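Local coordinates for sporozoite-specific SAG protein (Toxoplasma gondii, PDB 2WNK) that is a SAG2-related surface antigen of the sporozoite stage, built from two SRS domains and probably displayed on the parasite's surface, where it may take part in host-cell contact, at residues C6-E18 against V116-K128. Numbering follows the deposited sequence.
Sequences CETEGSSISFTVE and VPSDKCGVHILVK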
ATOM      1  N   CYS A   6      19.038   5.015 -10.926  1.00 15.44           N
ATOM      2  CA  CYS A   6      19.659   3.755 -11.386  1.00 16.12           C
ATOM      3  C   CYS A   6      21.081   4.035 -11.887  1.00 17.05           C
ATOM      4  O   CYS A   6      21.266   4.217 -13.094  1.00 17.12           O
ATOM      5  CB  CYS A   6      18.789   3.098 -12.458  1.00 14.99           C
ATOM      6  SG  CYS A   6      18.712   1.255 -12.314  1.00 14.01           S
ATOM      7  N   GLU A   7      22.046   4.031 -10.942  1.00 16.93           N
ATOM      8  CA  GLU A   7      23.458   4.415 -11.145  1.00 17.63           C
ATOM      9  C   GLU A   7      24.481   3.291 -11.357  1.00 17.84           C
ATOM     10  O   GLU A   7      25.691   3.565 -11.510  1.00 18.20           O
ATOM     11  CB  GLU A   7      23.970   5.170  -9.917  1.00 17.50           C
ATOM     12  CG  GLU A   7      23.185   6.401  -9.529  1.00 18.25           C
ATOM     13  CD  GLU A   7      23.866   7.148  -8.399  1.00 20.25           C
ATOM     14  OE1 GLU A   7      24.254   6.492  -7.413  1.00 19.40           O
ATOM     15  OE2 GLU A   7      24.020   8.385  -8.477  1.00 24.10           O
ATOM     16  N   THR A   8      24.067   2.043 -11.231  1.00 16.87           N
ATOM     17  CA  THR A   8      25.063   0.998 -11.288  1.00 16.75           C
ATOM     18  C   THR A   8      24.752   0.077 -12.470  1.00 16.37           C
ATOM     19  O   THR A   8      23.758  -0.618 -12.450  1.00 16.58           O
ATOM     20  CB  THR A   8      25.176   0.212  -9.935  1.00 17.06           C
ATOM     21  OG1 THR A   8      25.327   1.137  -8.840  1.00 18.32           O
ATOM     22  CG2 THR A   8      26.401  -0.684  -9.948  1.00 17.99           C
ATOM     23  N   GLU A   9      25.595   0.130 -13.497  1.00 16.35           N
ATOM     24  CA  GLU A   9      25.454  -0.802 -14.642  1.00 16.46           C
ATOM     25  C   GLU A   9      25.618  -2.222 -14.173  1.00 16.90           C
ATOM     26  O   GLU A   9      26.538  -2.516 -13.373  1.00 16.55           O
ATOM     27  CB  GLU A   9      26.502  -0.530 -15.693  1.00 17.37           C
ATOM     28  CG  GLU A   9      26.134   0.600 -16.627  1.00 21.40           C
ATOM     29  CD  GLU A   9      27.284   0.972 -17.514  1.00 26.18           C
ATOM     30  OE1 GLU A   9      28.330   1.407 -16.984  1.00 31.17           O
ATOM     31  OE2 GLU A   9      27.169   0.819 -18.744  1.00 28.30           O
ATOM     32  N   GLY A  10      24.783  -3.105 -14.712  1.00 16.33           N
ATOM     33  CA  GLY A  10      24.792  -4.487 -14.308  1.00 17.22           C
ATOM     34  C   GLY A  10      24.136  -4.792 -12.985  1.00 16.76           C
ATOM     35  O   GLY A  10      24.152  -5.946 -12.539  1.00 18.78           O
ATOM     36  N   SER A  11      23.541  -3.793 -12.349  1.00 18.57           N
ATOM     37  CA  SER A  11      22.825  -4.027 -11.091  1.00 18.67           C
ATOM     38  C   SER A  11      21.456  -3.393 -11.173  1.00 18.78           C
ATOM     39  O   SER A  11      21.050  -2.913 -12.237  1.00 18.17           O
ATOM     40  CB  SER A  11      23.601  -3.512  -9.859  1.00 19.61           C
ATOM     41  OG  SER A  11      24.718  -4.357  -9.570  1.00 22.33           O
ATOM     42  N   SER A  12      20.738  -3.395 -10.056  1.00 18.27           N
ATOM     43  CA  SER A  12      19.351  -3.023 -10.094  1.00 18.34           C
ATOM     44  C   SER A  12      18.982  -2.239  -8.839  1.00 17.64           C
ATOM     45  O   SER A  12      19.665  -2.294  -7.815  1.00 18.03           O
ATOM     46  CB  SER A  12      18.491  -4.288 -10.229  1.00 18.81           C
ATOM     47  OG  SER A  12      17.114  -3.994 -10.302  1.00 23.88           O
ATOM     48  N   ILE A  13      17.901  -1.495  -8.945  1.00 17.03           N
ATOM     49  CA  ILE A  13      17.344  -0.856  -7.768  1.00 16.59           C
ATOM     50  C   ILE A  13      15.929  -1.402  -7.675  1.00 16.71           C
ATOM     51  O   ILE A  13      15.316  -1.758  -8.704  1.00 16.39           O
ATOM     52  CB  ILE A  13      17.337   0.700  -7.877  1.00 17.08           C
ATOM     53  CG1 ILE A  13      16.481   1.177  -9.046  1.00 16.36           C
ATOM     54  CG2 ILE A  13      18.777   1.255  -7.971  1.00 17.02           C
ATOM     55  CD1 ILE A  13      16.352   2.684  -9.079  1.00 17.08           C
ATOM     56  N   SER A  14      15.435  -1.529  -6.445  1.00 17.07           N
ATOM     57  CA  SER A  14      14.149  -2.151  -6.247  1.00 17.53           C
ATOM     58  C   SER A  14      13.237  -1.298  -5.386  1.00 16.65           C
ATOM     59  O   SER A  14      13.684  -0.573  -4.477  1.00 16.01           O
ATOM     60  CB  SER A  14      14.271  -3.549  -5.661  1.00 17.77           C
ATOM     61  OG  SER A  14      15.048  -3.517  -4.478  1.00 23.00           O
ATOM     62  N   PHE A  15      11.952  -1.371  -5.716  1.00 16.31           N
ATOM     63  CA  PHE A  15      10.938  -0.702  -4.923  1.00 17.21           C
ATOM     64  C   PHE A  15       9.793  -1.651  -4.687  1.00 17.47           C
ATOM     65  O   PHE A  15       9.630  -2.628  -5.418  1.00 17.34           O
ATOM     66  CB  PHE A  15      10.393   0.517  -5.656  1.00 16.65           C
ATOM     67  CG  PHE A  15      11.420   1.484  -6.076  1.00 17.21           C
ATOM     68  CD1 PHE A  15      11.731   2.600  -5.295  1.00 17.14           C
ATOM     69  CD2 PHE A  15      12.063   1.325  -7.301  1.00 15.12           C
ATOM     70  CE1 PHE A  15      12.667   3.515  -5.728  1.00 17.14           C
ATOM     71  CE2 PHE A  15      13.012   2.249  -7.725  1.00 17.69           C
ATOM     72  CZ  PHE A  15      13.320   3.333  -6.946  1.00 19.37           C
ATOM     73  N   THR A  16       8.981  -1.344  -3.682  1.00 18.73           N
ATOM     74  CA  THR A  16       7.796  -2.133  -3.411  1.00 20.22           C
ATOM     75  C   THR A  16       6.589  -1.200  -3.270  1.00 20.35           C
ATOM     76  O   THR A  16       6.675  -0.156  -2.603  1.00 21.87           O
ATOM     77  CB  THR A  16       7.964  -2.943  -2.123  1.00 20.85           C
ATOM     78  OG1 THR A  16       9.134  -3.770  -2.215  1.00 22.39           O
ATOM     79  CG2 THR A  16       6.749  -3.818  -1.881  1.00 21.63           C
ATOM     80  N   VAL A  17       5.485  -1.565  -3.902  1.00 19.31           N
ATOM     81  CA  VAL A  17       4.243  -0.820  -3.763  1.00 19.46           C
ATOM     82  C   VAL A  17       3.354  -1.591  -2.789  1.00 19.69           C
ATOM     83  O   VAL A  17       2.971  -2.726  -3.048  1.00 18.35           O
ATOM     84  CB  VAL A  17       3.518  -0.620  -5.115  1.00 19.24           C
ATOM     85  CG1 VAL A  17       2.156   0.061  -4.898  1.00 20.59           C
ATOM     86  CG2 VAL A  17       4.385   0.241  -6.082  1.00 17.58           C
ATOM     87  N   GLU A  18       3.011  -0.953  -1.678  1.00 19.94           N
ATOM     88  CA  GLU A  18       2.327  -1.632  -0.574  1.00 21.28           C
ATOM     89  C   GLU A  18       0.840  -1.281  -0.461  1.00 20.36           C
ATOM     90  O   GLU A  18       0.048  -2.028   0.132  1.00 20.68           O
ATOM     91  CB  GLU A  18       3.027  -1.265   0.732  1.00 21.60           C
ATOM     92  CG  GLU A  18       4.540  -1.374   0.658  1.00 24.88           C
ATOM     93  CD  GLU A  18       5.067  -2.581   1.399  1.00 28.05           C
ATOM     94  OE1 GLU A  18       6.239  -2.526   1.854  1.00 29.15           O
ATOM     95  OE2 GLU A  18       4.302  -3.564   1.549  1.00 29.19           O
ATOM     96  N   VAL A 116      20.696  -8.323 -14.987  1.00 14.80           N
ATOM     97  CA  VAL A 116      20.583  -7.135 -15.777  1.00 13.80           C
ATOM     98  C   VAL A 116      21.744  -7.084 -16.807  1.00 12.17           C
ATOM     99  O   VAL A 116      22.851  -7.546 -16.534  1.00 11.94           O
ATOM    100  CB  VAL A 116      20.641  -5.966 -14.765  1.00 12.90           C
ATOM    101  CG1 VAL A 116      20.845  -4.635 -15.466  1.00 14.81           C
ATOM    102  CG2 VAL A 116      19.379  -5.990 -13.896  1.00 14.87           C
ATOM    103  N   PRO A 117      21.487  -6.547 -18.010  1.00 12.29           N
ATOM    104  CA  PRO A 117      22.539  -6.391 -18.997  1.00 12.03           C
ATOM    105  C   PRO A 117      23.717  -5.602 -18.429  1.00 11.91           C
ATOM    106  O   PRO A 117      23.530  -4.695 -17.603  1.00 12.04           O
ATOM    107  CB  PRO A 117      21.856  -5.617 -20.127  1.00 11.11           C
ATOM    108  CG  PRO A 117      20.395  -6.053 -20.018  1.00 10.03           C
ATOM    109  CD  PRO A 117      20.177  -6.116 -18.524  1.00 11.98           C
ATOM    110  N   SER A 118      24.925  -5.947 -18.862  1.00 12.59           N
ATOM    111  CA  SER A 118      26.101  -5.363 -18.221  1.00 12.10           C
ATOM    112  C   SER A 118      26.248  -3.868 -18.508  1.00 14.00           C
ATOM    113  O   SER A 118      27.050  -3.193 -17.837  1.00 13.96           O
ATOM    114  CB  SER A 118      27.376  -6.110 -18.649  1.00 13.06           C
ATOM    115  OG  SER A 118      27.510  -6.049 -20.042  1.00 12.06           O
ATOM    116  N   ASP A 119      25.527  -3.367 -19.513  1.00 13.15           N
ATOM    117  CA  ASP A 119      25.596  -1.937 -19.881  1.00 14.40           C
ATOM    118  C   ASP A 119      24.341  -1.133 -19.558  1.00 14.06           C
ATOM    119  O   ASP A 119      24.176  -0.021 -20.083  1.00 14.73           O
ATOM    120  CB  ASP A 119      25.894  -1.771 -21.382  1.00 15.77           C
ATOM    121  CG  ASP A 119      24.861  -2.476 -22.258  1.00 17.27           C
ATOM    122  OD1 ASP A 119      24.760  -2.123 -23.450  1.00 24.66           O
ATOM    123  OD2 ASP A 119      24.144  -3.351 -21.754  1.00 18.10           O
ATOM    124  N   LYS A 120      23.486  -1.689 -18.716  1.00 13.11           N
ATOM    125  CA  LYS A 120      22.194  -1.043 -18.367  1.00 13.28           C
ATOM    126  C   LYS A 120      21.968  -1.165 -16.878  1.00 12.93           C
ATOM    127  O   LYS A 120      22.641  -1.952 -16.229  1.00 13.71           O
ATOM    128  CB  LYS A 120      21.043  -1.706 -19.148  1.00 14.14           C
ATOM    129  CG  LYS A 120      21.156  -1.461 -20.658  1.00 15.83           C
ATOM    130  CD  LYS A 120      20.120  -2.270 -21.453  1.00 14.62           C
ATOM    131  CE  LYS A 120      20.566  -2.458 -22.900  1.00 18.21           C
ATOM    132  NZ  LYS A 120      19.419  -2.815 -23.771  1.00 18.58           N
ATOM    133  N   CYS A 121      21.000  -0.414 -16.329  1.00 12.68           N
ATOM    134  CA  CYS A 121      20.691  -0.519 -14.910  1.00 12.87           C
ATOM    135  C   CYS A 121      19.223  -0.909 -14.809  1.00 12.92           C
ATOM    136  O   CYS A 121      18.397  -0.393 -15.571  1.00 12.62           O
ATOM    137  CB  CYS A 121      20.987   0.830 -14.177  1.00 14.09           C
ATOM    138  SG  CYS A 121      20.672   0.747 -12.379  1.00 14.27           S
ATOM    139  N   GLY A 122      18.876  -1.827 -13.899  1.00 12.64           N
ATOM    140  CA  GLY A 122      17.532  -2.404 -13.876  1.00 11.20           C
ATOM    141  C   GLY A 122      16.719  -1.807 -12.723  1.00 12.38           C
ATOM    142  O   GLY A 122      17.270  -1.446 -11.678  1.00 13.17           O
ATOM    143  N   VAL A 123      15.421  -1.663 -12.955  1.00 12.64           N
ATOM    144  CA  VAL A 123      14.474  -1.179 -11.958  1.00 13.61           C
ATOM    145  C   VAL A 123      13.423  -2.246 -11.785  1.00 13.89           C
ATOM    146  O   VAL A 123      12.781  -2.639 -12.770  1.00 15.31           O
ATOM    147  CB  VAL A 123      13.773   0.070 -12.452  1.00 13.22           C
ATOM    148  CG1 VAL A 123      12.661   0.488 -11.444  1.00 13.30           C
ATOM    149  CG2 VAL A 123      14.784   1.189 -12.596  1.00 13.21           C
ATOM    150  N   HIS A 124      13.310  -2.770 -10.568  1.00 13.99           N
ATOM    151  CA  HIS A 124      12.358  -3.825 -10.274  1.00 15.09           C
ATOM    152  C   HIS A 124      11.321  -3.235  -9.314  1.00 15.60           C
ATOM    153  O   HIS A 124      11.695  -2.758  -8.228  1.00 15.87           O
ATOM    154  CB  HIS A 124      13.056  -4.974  -9.596  1.00 14.61           C
ATOM    155  CG  HIS A 124      12.113  -6.017  -9.090  1.00 19.69           C
ATOM    156  ND1 HIS A 124      12.274  -6.624  -7.866  1.00 23.57           N
ATOM    157  CD2 HIS A 124      10.969  -6.520  -9.613  1.00 18.55           C
ATOM    158  CE1 HIS A 124      11.285  -7.479  -7.666  1.00 24.89           C
ATOM    159  NE2 HIS A 124      10.481  -7.438  -8.713  1.00 22.12           N
ATOM    160  N   ILE A 125      10.054  -3.265  -9.710  1.00 14.25           N
ATOM    161  CA  ILE A 125       8.993  -2.787  -8.826  1.00 12.96           C
ATOM    162  C   ILE A 125       8.123  -3.978  -8.454  1.00 14.46           C
ATOM    163  O   ILE A 125       7.515  -4.607  -9.337  1.00 14.82           O
ATOM    164  CB  ILE A 125       8.149  -1.674  -9.452  1.00 12.98           C
ATOM    165  CG1 ILE A 125       9.043  -0.477  -9.841  1.00 13.56           C
ATOM    166  CG2 ILE A 125       7.045  -1.281  -8.458  1.00 13.90           C
ATOM    167  CD1 ILE A 125       8.366   0.569 -10.754  1.00 16.52           C
ATOM    168  N   LEU A 126       8.123  -4.300  -7.163  1.00 14.13           N
ATOM    169  CA  LEU A 126       7.278  -5.361  -6.602  1.00 15.63           C
ATOM    170  C   LEU A 126       5.951  -4.751  -6.134  1.00 16.21           C
ATOM    171  O   LEU A 126       5.938  -3.843  -5.312  1.00 14.89           O
ATOM    172  CB  LEU A 126       7.979  -6.034  -5.426  1.00 16.89           C
ATOM    173  CG  LEU A 126       7.129  -7.182  -4.846  1.00 17.94           C
ATOM    174  CD1 LEU A 126       6.923  -8.266  -5.866  1.00 18.85           C
ATOM    175  CD2 LEU A 126       7.676  -7.751  -3.537  1.00 20.88           C
ATOM    176  N   VAL A 127       4.841  -5.233  -6.671  1.00 15.52           N
ATOM    177  CA  VAL A 127       3.544  -4.693  -6.302  1.00 16.51           C
ATOM    178  C   VAL A 127       2.802  -5.749  -5.462  1.00 16.63           C
ATOM    179  O   VAL A 127       2.578  -6.879  -5.908  1.00 16.31           O
ATOM    180  CB  VAL A 127       2.738  -4.305  -7.542  1.00 16.11           C
ATOM    181  CG1 VAL A 127       1.404  -3.708  -7.137  1.00 18.64           C
ATOM    182  CG2 VAL A 127       3.529  -3.295  -8.404  1.00 18.56           C
ATOM    183  N   LYS A 128       2.453  -5.388  -4.235  1.00 16.56           N
ATOM    184  CA  LYS A 128       1.828  -6.354  -3.317  1.00 17.18           C
ATOM    185  C   LYS A 128       0.364  -6.576  -3.675  1.00 16.54           C
ATOM    186  O   LYS A 128      -0.243  -5.727  -4.350  1.00 16.51           O
ATOM    187  CB  LYS A 128       1.921  -5.846  -1.875  1.00 18.91           C
ATOM    188  CG  LYS A 128       3.352  -5.670  -1.364  1.00 22.01           C
ATOM    189  CD  LYS A 128       3.847  -6.967  -0.755  1.00 23.07           C
ATOM    190  CE  LYS A 128       5.306  -6.914  -0.321  1.00 25.98           C
ATOM    191  NZ  LYS A 128       5.446  -6.287   1.025  1.00 27.19           N
TER
HETATM  192  O   HOH W   1      21.872  -8.306 -12.389  1.00 28.45           O
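Cys6 and Cys121 are joined by a disulfide that ties the loop leading into strand 12-17 to the partner strand, a worked example of how an SRS-domain β-sandwich holds its first strand, paired in parallel, to its last. Cys6 SG and Cys121 SG lie 2.0 Å apart with a C-S-S-C torsion of -80°, and Cys121 reaches across because its SG stands anti to the backbone N (chi1 -178°). Val123 CG2 also rests against Cys6 SG.

Beyond this link the chain makes a type II turn from Thr8 to Ser11. On it Glu9 lays its side chain alongside the backbone of Asp119, while its carboxylate forms a salt bridge with Arg102. Gly10 N donates to Lys120 O, and a water joins Gly10 O to Val116 N. Val116 packs its methyls over Ser11 O.

Ser11 O accepts from Gly122 N; farther on, Ile13, Phe15 and Val17 both give and receive backbone bonds, the shortest being Val17 N to Leu126 O at 2.7 Å. Ile13, Phe15 and Val17 turn to the same face as Val123, Ile125 and Val127; there Phe15, Val17 and Val123 touch Val24 or Phe26 of strand 22-28. Ile13 CG1 runs beside Val123 CG2 at 3.9 Å, Val123 CG1 meets the edge of the Phe15 ring at CE2 (4.1 Å), and the Val17 and Ile125 side chains cross, CG2 against CG2. The other face carries Ser12, Ser14, Thr16, His124 and Leu126; His124 NE2 is bonded to Ser95 OG and its ring stacks with Phe97.

Thr16 CG2 touches Lys128 CE at 3.8 Å. Lys128, bent at chi2 (-88°) and again at chi4, brings its NZ into a salt bridge with Glu18, 3.0 Å from Glu18 OE2 and above the carboxylate plane.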